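Local coordinates for choline dehydrogenase and related flavoproteins (Aspergillus oryzae, PDB 3Q9T), which oxidises formate as a formate oxidase of the glucose-methanol-choline oxidoreductase family, using a bound 8-formyl-FAD cofactor, at residues A[404-409]-A[504-509]; A[310-315]-A[419-424]. All blocks are in the same frame, centred on the assembly; numbering follows the deposited sequence.

Followed from the N terminus, the chain first lays down 310-315 on strand 308-316, then passes through 404-409 in the loop after strand 392-397, returns along strand 415-423 with 419-424, and reaches 504-509 at the end of helix 494-504. Contact 2 closes a loop of 103 residues and contact 1 one of 94; because their segments alternate along the chain, the two closures cross. Strands 308-316, 415-423 and 506-507 belong to one mixed sheet, in which 506-507 and 308-316 are neighbours. The centres of the two contacts lie about 9 Å apart, and their residues touch, for instance where Phe404 O meets Pro311 CG at 3.2 Å. Contact 1 continues from this sheet to the flavin.

Contact 1: A[404-409]-A[504-509]; sequences FQWHFP and RCQTAF. With FAY ([(2R,3S,4R,5R)-5-(6-amino-9H-purin-9-yl)-3,4-dihydroxytetrahydrofuran-2-yl]methyl (2R,3S,4S)-5-(8-formyl-7-methyl-2,4-dioxo-3,4-dihydrobenzo[g]pteridin-10(2H)-yl)-2,3,4-trihydroxypentyl dihydrogen diphosphate), chain D.
The side chain of Gln506 lies over one face of the Trp406 indole: CB sits 3.7 Å from the centroid of the six-membered ring and 9° off its normal, a CH-pi contact. Gln506 CG stands between its backbone N and carbonyl carbon (chi1 59°), and the chain then extends across the indole toward NE1. Gln506 OE1 lies over the same face of the indole, above its five-membered ring near NE1, but its approach to Trp406 NE1 has too poor an angle for a hydrogen bond; the indole N-H is given to Ala403 O instead.

Apolar contacts continue toward the cofactor. Thr507 CG2 reaches the indole rim at Trp406 CH2, 3.6 Å away. Phe404 CE1 comes to the edge of the Phe509 ring, 3.9 Å from CE2, while one face of Phe509 receives the flavin methyl, with FAY C7M 3.5 Å from CD1. Thr507 O lies over the opposite face. Farther from the flavin, Arg504 CD meets the edge of Phe408 at CZ.

Polar links between the segments run through water. One water accepts from Trp406 N and donates to Gln506 OE1 at 2.8 Å; another accepts from both Gln405 NE2 and Arg504 NH1. Within 504-509, Gln506 NE2 donates to Thr507 O at 3.1 Å (162° at the hydrogen), with a further bond to Ala403 O. Thr507 OG1 accepts from Phe509 N at 2.8 Å in an ST turn, and is also bonded to Asp306.

With NE2 held by two carbonyls and OE1 by a water, the rotation of the Gln506 amide is probably fixed against the indole, and the ST turn probably helps set the backbone from which Phe509 meets the flavin methyl.

Contact 2: A[310-315]-A[419-424]; sequences VPFVLR and VVVDLV
Val310 to Phe312 run antiparallel to Val419 to Val421, the axes of strands 310-315 and 419-423 approaching to 4.6 Å with 164° between their N-to-C directions. The register is set by the hydrogen-bonded pair Phe312 and Val419: Phe312 N donates to Val419 O, and Val419 N returns a bond to Phe312 O, each at 2.9 Å. Toward Val310 the pairing slackens. Val310 N still reaches Val421 O at 2.9 Å, but the reverse bond from Val421 N to Val310 O is weak at 3.4 Å. Pro311, which has no amide hydrogen to give, brings its CA to 3.1 Å from Val419 O in a CA-H...O contact.

This pairing is part of the large mixed sheet of the protein, in which strand 308-316 has strands 415-423, 481-485 and 506-507 as antiparallel partners. On the sheet face bearing Val310, Phe312, Val419 and Val421, helix 454-473 packs against Val310 and Val419.

Among the side chains, the main packing is between the Phe312 ring and Val419. With CG between the backbone N and the carbonyl carbon (chi1 70°), the ring turns across to the neighbouring strand, where it lies beside Val419 with one face over that valine's branch point. Val419 CB is 3.8 Å from the ring centroid and 20° off the normal, a CH-pi contact; both methyls of Val419 also touch the ring, CG1 nearest CE2 and CG2 nearest CZ. Val421 approaches differently, its CG2 coming near the ring plane at the edge, 3.7 Å from Phe312 CE2. Tyr468 from helix 454-473 meets the same phenyl ring, the two planes inclined to each other.

Contact 1: A[404-409]-A[504-509]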
ATOM      1  N   PHE A 404     -11.320   3.154  12.056  1.00 18.04           N
ATOM      2  CA  PHE A 404     -10.209   4.097  12.164  1.00 15.11           C
ATOM      3  C   PHE A 404      -8.890   3.432  12.541  1.00 17.42           C
ATOM      4  O   PHE A 404      -7.982   4.096  13.019  1.00 19.75           O
ATOM      5  CB  PHE A 404     -10.537   5.172  13.191  1.00 18.36           C
ATOM      6  CG  PHE A 404     -11.730   6.004  12.832  1.00 20.50           C
ATOM      7  CD1 PHE A 404     -11.627   7.003  11.878  1.00 16.68           C
ATOM      8  CD2 PHE A 404     -12.958   5.787  13.450  1.00 20.80           C
ATOM      9  CE1 PHE A 404     -12.717   7.778  11.545  1.00 18.38           C
ATOM     10  CE2 PHE A 404     -14.067   6.582  13.123  1.00 22.48           C
ATOM     11  CZ  PHE A 404     -13.932   7.575  12.166  1.00 15.82           C
ATOM     12  N   GLN A 405      -8.801   2.123  12.329  1.00 19.00           N
ATOM     13  CA  GLN A 405      -7.629   1.333  12.706  1.00 24.49           C
ATOM     14  C   GLN A 405      -7.503   0.222  11.681  1.00 20.61           C
ATOM     15  O   GLN A 405      -7.807  -0.944  11.950  1.00 19.20           O
ATOM     16  CB  GLN A 405      -7.801   0.713  14.095  1.00 20.06           C
ATOM     17  CG  GLN A 405      -7.769   1.693  15.246  1.00 20.96           C
ATOM     18  CD  GLN A 405      -6.387   2.254  15.517  1.00 24.46           C
ATOM     19  OE1 GLN A 405      -5.687   1.767  16.393  1.00 20.42           O
ATOM     20  NE2 GLN A 405      -5.997   3.290  14.780  1.00 17.39           N
ATOM     21  N   TRP A 406      -7.070   0.595  10.491  1.00 18.79           N
ATOM     22  CA  TRP A 406      -7.188  -0.290   9.342  1.00 16.02           C
ATOM     23  C   TRP A 406      -6.180  -1.437   9.383  1.00 21.50           C
ATOM     24  O   TRP A 406      -6.373  -2.446   8.720  1.00 19.69           O
ATOM     25  CB  TRP A 406      -7.022   0.509   8.050  1.00 15.03           C
ATOM     26  CG  TRP A 406      -8.154   1.422   7.747  1.00 19.80           C
ATOM     27  CD1 TRP A 406      -9.302   1.592   8.474  1.00 18.87           C
ATOM     28  CD2 TRP A 406      -8.262   2.287   6.620  1.00 20.39           C
ATOM     29  NE1 TRP A 406     -10.111   2.513   7.866  1.00 21.89           N
ATOM     30  CE2 TRP A 406      -9.497   2.956   6.726  1.00 17.55           C
ATOM     31  CE3 TRP A 406      -7.433   2.560   5.527  1.00 24.76           C
ATOM     32  CZ2 TRP A 406      -9.924   3.880   5.785  1.00 16.24           C
ATOM     33  CZ3 TRP A 406      -7.858   3.482   4.593  1.00 28.32           C
ATOM     34  CH2 TRP A 406      -9.097   4.125   4.727  1.00 18.30           C
ATOM     35  N   HIS A 407      -5.102  -1.296  10.151  1.00 16.84           N
ATOM     36  CA  HIS A 407      -4.088  -2.356  10.137  1.00 21.12           C
ATOM     37  C   HIS A 407      -3.830  -3.030  11.465  1.00 21.12           C
ATOM     38  O   HIS A 407      -2.986  -3.908  11.532  1.00 19.90           O
ATOM     39  CB  HIS A 407      -2.772  -1.866   9.514  1.00 14.01           C
ATOM     40  CG  HIS A 407      -2.892  -1.554   8.057  1.00 23.26           C
ATOM     41  ND1 HIS A 407      -2.813  -2.523   7.079  1.00 23.03           N
ATOM     42  CD2 HIS A 407      -3.137  -0.387   7.411  1.00 21.37           C
ATOM     43  CE1 HIS A 407      -2.973  -1.961   5.892  1.00 21.13           C
ATOM     44  NE2 HIS A 407      -3.179  -0.668   6.067  1.00 16.78           N
ATOM     45  N   PHE A 408      -4.561  -2.625  12.510  1.00 24.23           N
ATOM     46  CA  PHE A 408      -4.380  -3.184  13.852  1.00 23.88           C
ATOM     47  C   PHE A 408      -5.547  -4.063  14.244  1.00 20.89           C
ATOM     48  O   PHE A 408      -6.695  -3.729  13.983  1.00 26.94           O
ATOM     49  CB  PHE A 408      -4.224  -2.083  14.890  1.00 16.05           C
ATOM     50  CG  PHE A 408      -3.207  -1.036  14.515  1.00 20.28           C
ATOM     51  CD1 PHE A 408      -2.075  -1.376  13.791  1.00 20.04           C
ATOM     52  CD2 PHE A 408      -3.396   0.299  14.879  1.00 17.03           C
ATOM     53  CE1 PHE A 408      -1.128  -0.401  13.453  1.00 20.30           C
ATOM     54  CE2 PHE A 408      -2.469   1.276  14.538  1.00 18.49           C
ATOM     55  CZ  PHE A 408      -1.329   0.922  13.827  1.00 18.57           C
ATOM     56  N   PRO A 409      -5.258  -5.202  14.877  1.00 22.48           N
ATOM     57  CA  PRO A 409      -6.386  -6.035  15.292  1.00 26.29           C
ATOM     58  C   PRO A 409      -7.215  -5.344  16.371  1.00 26.69           C
ATOM     59  O   PRO A 409      -6.781  -4.372  17.007  1.00 21.85           O
ATOM     60  CB  PRO A 409      -5.720  -7.311  15.828  1.00 27.80           C
ATOM     61  CG  PRO A 409      -4.308  -6.940  16.109  1.00 25.52           C
ATOM     62  CD  PRO A 409      -3.950  -5.789  15.212  1.00 20.20           C
ATOM     63  N   ARG A 504       0.232   5.668   9.058  1.00 18.77           N
ATOM     64  CA  ARG A 504      -0.925   5.401   9.891  1.00 16.73           C
ATOM     65  C   ARG A 504      -2.144   6.221   9.508  1.00 18.62           C
ATOM     66  O   ARG A 504      -3.232   6.041  10.080  1.00 16.03           O
ATOM     67  CB  ARG A 504      -0.586   5.718  11.334  1.00 21.44           C
ATOM     68  CG  ARG A 504       0.210   4.668  12.022  1.00 22.26           C
ATOM     69  CD  ARG A 504      -0.420   4.437  13.362  1.00 26.40           C
ATOM     70  NE  ARG A 504       0.490   4.842  14.394  1.00 19.13           N
ATOM     71  CZ  ARG A 504       0.203   4.854  15.686  1.00 23.06           C
ATOM     72  NH1 ARG A 504      -1.012   4.527  16.112  1.00 19.62           N
ATOM     73  NH2 ARG A 504       1.143   5.226  16.544  1.00 24.13           N
ATOM     74  N   CYS A 505      -1.962   7.146   8.575  1.00 12.61           N
ATOM     75  CA  CYS A 505      -3.047   8.037   8.206  1.00 15.44           C
ATOM     76  C   CYS A 505      -4.056   7.287   7.338  1.00 15.87           C
ATOM     77  O   CYS A 505      -3.742   6.238   6.776  1.00 11.32           O
ATOM     78  CB  CYS A 505      -2.507   9.244   7.443  1.00 17.21           C
ATOM     79  SG  CYS A 505      -2.018   8.857   5.747  1.00 18.41           S
ATOM     80  N   GLN A 506      -5.264   7.835   7.239  1.00 13.63           N
ATOM     81  CA  GLN A 506      -6.296   7.291   6.359  1.00 18.68           C
ATOM     82  C   GLN A 506      -7.165   8.443   5.922  1.00 16.63           C
ATOM     83  O   GLN A 506      -7.032   9.554   6.439  1.00 17.28           O
ATOM     84  CB  GLN A 506      -7.179   6.263   7.098  1.00 14.45           C
ATOM     85  CG  GLN A 506      -7.875   6.842   8.311  1.00 15.23           C
ATOM     86  CD  GLN A 506      -8.874   5.890   8.919  1.00 23.61           C
ATOM     87  OE1 GLN A 506      -8.506   4.943   9.635  1.00 19.47           O
ATOM     88  NE2 GLN A 506     -10.153   6.115   8.621  1.00 18.41           N
ATOM     89  N   THR A 507      -8.068   8.177   4.986  1.00 17.69           N
ATOM     90  CA  THR A 507      -9.119   9.132   4.651  1.00 16.08           C
ATOM     91  C   THR A 507      -9.986   9.389   5.874  1.00 19.62           C
ATOM     92  O   THR A 507     -10.294   8.464   6.625  1.00 17.80           O
ATOM     93  CB  THR A 507     -10.025   8.597   3.515  1.00 17.59           C
ATOM     94  OG1 THR A 507     -11.061   9.549   3.246  1.00 18.04           O
ATOM     95  CG2 THR A 507     -10.668   7.261   3.912  1.00 19.37           C
ATOM     96  N   ALA A 508     -10.386  10.639   6.086  1.00 19.77           N
ATOM     97  CA  ALA A 508     -11.385  10.914   7.117  1.00 21.15           C
ATOM     98  C   ALA A 508     -12.796  10.769   6.526  1.00 21.54           C
ATOM     99  O   ALA A 508     -13.775  11.138   7.156  1.00 23.36           O
ATOM    100  CB  ALA A 508     -11.174  12.299   7.716  1.00 15.94           C
ATOM    101  N   PHE A 509     -12.870  10.234   5.305  1.00 22.74           N
ATOM    102  CA  PHE A 509     -14.135   9.938   4.605  1.00 20.30           C
ATOM    103  C   PHE A 509     -14.858  11.162   4.019  1.00 16.77           C
ATOM    104  O   PHE A 509     -16.073  11.127   3.844  1.00 22.76           O
ATOM    105  CB  PHE A 509     -15.093   9.124   5.492  1.00 18.29           C
ATOM    106  CG  PHE A 509     -14.479   7.855   6.054  1.00 22.02           C
ATOM    107  CD1 PHE A 509     -14.201   6.775   5.228  1.00 19.45           C
ATOM    108  CD2 PHE A 509     -14.192   7.744   7.405  1.00 18.85           C
ATOM    109  CE1 PHE A 509     -13.642   5.604   5.732  1.00 18.95           C
ATOM    110  CE2 PHE A 509     -13.634   6.574   7.916  1.00 21.92           C
ATOM    111  CZ  PHE A 509     -13.369   5.503   7.079  1.00 19.44           C
TER
HETATM  112  P   FAY D 600     -22.857  12.212  -2.133  1.00 20.09           P
HETATM  113  N1  FAY D 600     -19.812  13.151   6.644  1.00 18.46           N
HETATM  114  C2  FAY D 600     -20.342  13.734   7.793  1.00 22.42           C
HETATM  115  O2  FAY D 600     -20.858  14.843   7.738  1.00 21.13           O
HETATM  116  N3  FAY D 600     -20.720  12.931   8.848  1.00 25.79           N
HETATM  117  C4  FAY D 600     -20.083  11.728   9.022  1.00 28.72           C
HETATM  118  O4  FAY D 600     -19.819  11.381  10.189  1.00 23.69           O
HETATM  119  N5  FAY D 600     -18.903   9.915   8.013  1.00 21.58           N
HETATM  120  C6  FAY D 600     -18.245   7.898   7.004  1.00 24.40           C
HETATM  121  C7  FAY D 600     -18.052   7.103   5.887  1.00 21.72           C
HETATM  122  C8  FAY D 600     -18.262   7.643   4.614  1.00 20.79           C
HETATM  123  O8  FAY D 600     -18.603   7.105   2.359  1.00 19.63           O
HETATM  124  C9  FAY D 600     -18.783   8.938   4.491  1.00 16.48           C
HETATM  125  PA  FAY D 600     -23.129   9.397  -2.229  1.00 14.25           P
HETATM  126  C1' FAY D 600     -19.580  11.744   4.129  1.00 24.93           C
HETATM  127  C10 FAY D 600     -19.373  11.848   6.671  1.00 18.45           C
HETATM  128  N10 FAY D 600     -19.219  11.128   5.483  1.00 19.96           N
HETATM  129  N1A FAY D 600     -24.451   3.276 -11.195  1.00 15.27           N
HETATM  130  O1A FAY D 600     -22.105   8.313  -2.155  1.00 23.36           O
HETATM  131  C1B FAY D 600     -24.684   5.638  -6.511  1.00 19.89           C
HETATM  132  O1P FAY D 600     -24.301  12.487  -2.478  1.00 19.08           O
HETATM  133  C2' FAY D 600     -21.093  11.634   3.830  1.00 17.40           C
HETATM  134  O2' FAY D 600     -21.489  10.351   4.158  1.00 19.25           O
HETATM  135  C2A FAY D 600     -25.564   3.454 -10.394  1.00 16.55           C
HETATM  136  O2A FAY D 600     -23.891   9.605  -0.956  1.00 19.13           O
HETATM  137  C2B FAY D 600     -24.103   5.139  -5.200  1.00 19.89           C
HETATM  138  O2B FAY D 600     -24.497   3.816  -4.882  1.00 15.16           O
HETATM  139  O2P FAY D 600     -21.935  13.211  -2.808  1.00 19.13           O
HETATM  140  C3' FAY D 600     -21.703  12.016   2.441  1.00 28.07           C
HETATM  141  O3' FAY D 600     -22.739  11.158   1.968  1.00 19.81           O
HETATM  142  N3A FAY D 600     -25.455   4.101  -9.174  1.00 19.60           N
HETATM  143  C3B FAY D 600     -24.684   6.133  -4.219  1.00 19.81           C
HETATM  144  O3B FAY D 600     -25.989   5.727  -3.889  1.00 17.67           O
HETATM  145  O3P FAY D 600     -22.433  10.757  -2.683  1.00 18.13           O
HETATM  146  C4' FAY D 600     -20.713  12.178   1.315  1.00 24.13           C
HETATM  147  O4' FAY D 600     -19.695  13.039   1.819  1.00 20.95           O
HETATM  148  C4A FAY D 600     -24.247   4.569  -8.768  1.00 19.34           C
HETATM  149  C4B FAY D 600     -24.811   7.402  -5.027  1.00 18.64           C
HETATM  150  O4B FAY D 600     -24.670   7.038  -6.390  1.00 18.15           O
HETATM  151  C4X FAY D 600     -19.398  11.190   7.915  1.00 26.10           C
HETATM  152  C5' FAY D 600     -21.399  12.760   0.055  1.00 26.42           C
HETATM  153  O5' FAY D 600     -22.561  12.146  -0.522  1.00 23.62           O
HETATM  154  C5A FAY D 600     -23.118   4.408  -9.565  1.00 21.79           C
HETATM  155  C5B FAY D 600     -23.766   8.423  -4.620  1.00 17.68           C
HETATM  156  O5B FAY D 600     -24.180   9.002  -3.407  1.00 19.03           O
HETATM  157  C5X FAY D 600     -18.550   9.248   6.860  1.00 28.26           C
HETATM  158  C6A FAY D 600     -23.215   3.750 -10.790  1.00 25.55           C
HETATM  159  N6A FAY D 600     -22.112   3.507 -11.511  1.00 22.15           N
HETATM  160  N7A FAY D 600     -22.072   4.968  -8.923  1.00 20.75           N
HETATM  161  C7M FAY D 600     -17.437   5.738   6.083  1.00 18.34           C
HETATM  162  C8A FAY D 600     -22.500   5.488  -7.753  1.00 14.35           C
HETATM  163  C8M FAY D 600     -18.432   6.699   3.487  1.00 20.01           C
HETATM  164  C9A FAY D 600     -18.888   9.774   5.601  1.00 19.63           C
HETATM  165  N9A FAY D 600     -23.837   5.243  -7.643  1.00 22.10           N
HETATM  166  O   HOH W   1      -3.395   4.658  13.953  1.00 19.60           O
HETATM  167  O   HOH W   2      -6.255   3.333   9.881  1.00 14.51           O

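Contact 2: A[310-315]-A[419-424]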
ATOM      1  N   VAL A 310      -5.179  10.969  11.052  1.00 16.91           N
ATOM      2  CA  VAL A 310      -4.399   9.970  11.773  1.00 18.31           C
ATOM      3  C   VAL A 310      -5.091   9.623  13.090  1.00 16.06           C
ATOM      4  O   VAL A 310      -4.953  10.331  14.081  1.00 19.58           O
ATOM      5  CB  VAL A 310      -2.933  10.410  12.021  1.00 17.77           C
ATOM      6  CG1 VAL A 310      -2.220   9.406  12.934  1.00 17.36           C
ATOM      7  CG2 VAL A 310      -2.198  10.559  10.698  1.00 14.51           C
ATOM      8  N   PRO A 311      -5.864   8.535  13.097  1.00 20.15           N
ATOM      9  CA  PRO A 311      -6.488   8.149  14.362  1.00 18.47           C
ATOM     10  C   PRO A 311      -5.488   7.441  15.261  1.00 18.25           C
ATOM     11  O   PRO A 311      -4.507   6.875  14.778  1.00 20.81           O
ATOM     12  CB  PRO A 311      -7.577   7.154  13.935  1.00 16.53           C
ATOM     13  CG  PRO A 311      -7.639   7.221  12.429  1.00 20.69           C
ATOM     14  CD  PRO A 311      -6.299   7.686  11.979  1.00 18.28           C
ATOM     15  N   PHE A 312      -5.747   7.464  16.560  1.00 22.02           N
ATOM     16  CA  PHE A 312      -4.951   6.701  17.502  1.00 19.99           C
ATOM     17  C   PHE A 312      -5.812   6.232  18.669  1.00 18.64           C
ATOM     18  O   PHE A 312      -6.764   6.912  19.066  1.00 19.74           O
ATOM     19  CB  PHE A 312      -3.733   7.512  17.971  1.00 15.73           C
ATOM     20  CG  PHE A 312      -4.064   8.673  18.860  1.00 16.59           C
ATOM     21  CD1 PHE A 312      -4.285   8.487  20.215  1.00 14.05           C
ATOM     22  CD2 PHE A 312      -4.123   9.966  18.345  1.00 17.49           C
ATOM     23  CE1 PHE A 312      -4.571   9.572  21.042  1.00 19.65           C
ATOM     24  CE2 PHE A 312      -4.408  11.047  19.168  1.00 17.81           C
ATOM     25  CZ  PHE A 312      -4.629  10.847  20.525  1.00 15.84           C
ATOM     26  N   VAL A 313      -5.488   5.059  19.196  1.00 17.60           N
ATOM     27  CA  VAL A 313      -6.269   4.461  20.281  1.00 14.12           C
ATOM     28  C   VAL A 313      -5.540   4.488  21.633  1.00 22.81           C
ATOM     29  O   VAL A 313      -4.357   4.159  21.725  1.00 18.42           O
ATOM     30  CB  VAL A 313      -6.624   3.004  19.966  1.00 18.04           C
ATOM     31  CG1 VAL A 313      -7.190   2.300  21.216  1.00 18.74           C
ATOM     32  CG2 VAL A 313      -7.606   2.932  18.785  1.00 13.35           C
ATOM     33  N   LEU A 314      -6.256   4.892  22.679  1.00 18.11           N
ATOM     34  CA  LEU A 314      -5.775   4.722  24.037  1.00 23.38           C
ATOM     35  C   LEU A 314      -6.617   3.690  24.777  1.00 20.36           C
ATOM     36  O   LEU A 314      -7.840   3.703  24.700  1.00 22.28           O
ATOM     37  CB  LEU A 314      -5.836   6.040  24.810  1.00 19.12           C
ATOM     38  CG  LEU A 314      -5.076   7.213  24.211  1.00 20.56           C
ATOM     39  CD1 LEU A 314      -5.195   8.430  25.142  1.00 14.07           C
ATOM     40  CD2 LEU A 314      -3.627   6.800  23.994  1.00 18.31           C
ATOM     41  N   ARG A 315      -5.960   2.809  25.518  1.00 24.88           N
ATOM     42  CA  ARG A 315      -6.671   1.987  26.471  1.00 18.18           C
ATOM     43  C   ARG A 315      -6.968   2.871  27.673  1.00 26.49           C
ATOM     44  O   ARG A 315      -6.125   3.633  28.137  1.00 20.69           O
ATOM     45  CB  ARG A 315      -5.867   0.756  26.872  1.00 19.40           C
ATOM     46  CG  ARG A 315      -6.550  -0.083  27.938  1.00 21.32           C
ATOM     47  CD  ARG A 315      -5.800  -1.375  28.170  1.00 23.19           C
ATOM     48  NE  ARG A 315      -6.481  -2.234  29.131  1.00 25.66           N
ATOM     49  CZ  ARG A 315      -6.763  -3.513  28.913  1.00 36.32           C
ATOM     50  NH1 ARG A 315      -6.434  -4.071  27.758  1.00 36.53           N
ATOM     51  NH2 ARG A 315      -7.384  -4.234  29.843  1.00 29.20           N
ATOM     52  N   VAL A 419      -9.259   8.368  19.143  1.00 19.52           N
ATOM     53  CA  VAL A 419      -9.194   9.784  18.799  1.00 18.08           C
ATOM     54  C   VAL A 419      -8.904   9.926  17.315  1.00 21.30           C
ATOM     55  O   VAL A 419      -7.871   9.466  16.826  1.00 24.34           O
ATOM     56  CB  VAL A 419      -8.064  10.525  19.567  1.00 24.83           C
ATOM     57  CG1 VAL A 419      -7.971  11.972  19.111  1.00 20.26           C
ATOM     58  CG2 VAL A 419      -8.284  10.453  21.057  1.00 18.11           C
ATOM     59  N   VAL A 420      -9.815  10.562  16.590  1.00 22.80           N
ATOM     60  CA  VAL A 420      -9.600  10.786  15.175  1.00 21.50           C
ATOM     61  C   VAL A 420      -8.994  12.184  14.976  1.00 20.59           C
ATOM     62  O   VAL A 420      -9.661  13.200  15.189  1.00 19.27           O
ATOM     63  CB  VAL A 420     -10.914  10.617  14.374  1.00 22.77           C
ATOM     64  CG1 VAL A 420     -10.641  10.725  12.901  1.00 18.66           C
ATOM     65  CG2 VAL A 420     -11.554   9.268  14.685  1.00 20.84           C
ATOM     66  N   VAL A 421      -7.719  12.231  14.611  1.00 14.18           N
ATOM     67  CA  VAL A 421      -7.068  13.514  14.361  1.00 23.75           C
ATOM     68  C   VAL A 421      -7.202  13.859  12.874  1.00 23.25           C
ATOM     69  O   VAL A 421      -6.490  13.340  11.997  1.00 20.45           O
ATOM     70  CB  VAL A 421      -5.606  13.543  14.873  1.00 23.47           C
ATOM     71  CG1 VAL A 421      -5.045  14.948  14.805  1.00 16.24           C
ATOM     72  CG2 VAL A 421      -5.559  13.065  16.303  1.00 13.04           C
ATOM     73  N   ASP A 422      -8.183  14.709  12.606  1.00 18.65           N
ATOM     74  CA  ASP A 422      -8.591  15.042  11.256  1.00 20.63           C
ATOM     75  C   ASP A 422      -8.041  16.425  10.872  1.00 18.95           C
ATOM     76  O   ASP A 422      -8.474  17.435  11.424  1.00 17.69           O
ATOM     77  CB  ASP A 422     -10.118  15.031  11.231  1.00 19.10           C
ATOM     78  CG  ASP A 422     -10.696  15.416   9.893  1.00 26.49           C
ATOM     79  OD1 ASP A 422      -9.981  16.040   9.075  1.00 27.96           O
ATOM     80  OD2 ASP A 422     -11.892  15.116   9.672  1.00 28.92           O
ATOM     81  N   LEU A 423      -7.088  16.468   9.941  1.00 16.57           N
ATOM     82  CA  LEU A 423      -6.531  17.753   9.463  1.00 15.03           C
ATOM     83  C   LEU A 423      -7.566  18.339   8.509  1.00 25.19           C
ATOM     84  O   LEU A 423      -7.809  17.832   7.399  1.00 15.69           O
ATOM     85  CB  LEU A 423      -5.218  17.538   8.732  1.00 15.30           C
ATOM     86  CG  LEU A 423      -4.128  18.599   8.589  1.00 30.68           C
ATOM     87  CD1 LEU A 423      -3.497  18.453   7.207  1.00 18.56           C
ATOM     88  CD2 LEU A 423      -4.609  20.027   8.820  1.00 18.99           C
ATOM     89  N   VAL A 424      -8.192  19.410   8.954  1.00 18.59           N
ATOM     90  CA  VAL A 424      -9.420  19.869   8.345  1.00 16.28           C
ATOM     91  C   VAL A 424      -9.119  20.970   7.307  1.00 21.77           C
ATOM     92  O   VAL A 424      -9.888  21.207   6.368  1.00 23.21           O
ATOM     93  CB  VAL A 424     -10.346  20.293   9.515  1.00 23.73           C
ATOM     94  CG1 VAL A 424     -10.774  21.714   9.403  1.00 26.88           C
ATOM     95  CG2 VAL A 424     -11.489  19.291   9.701  1.00 17.88           C
TER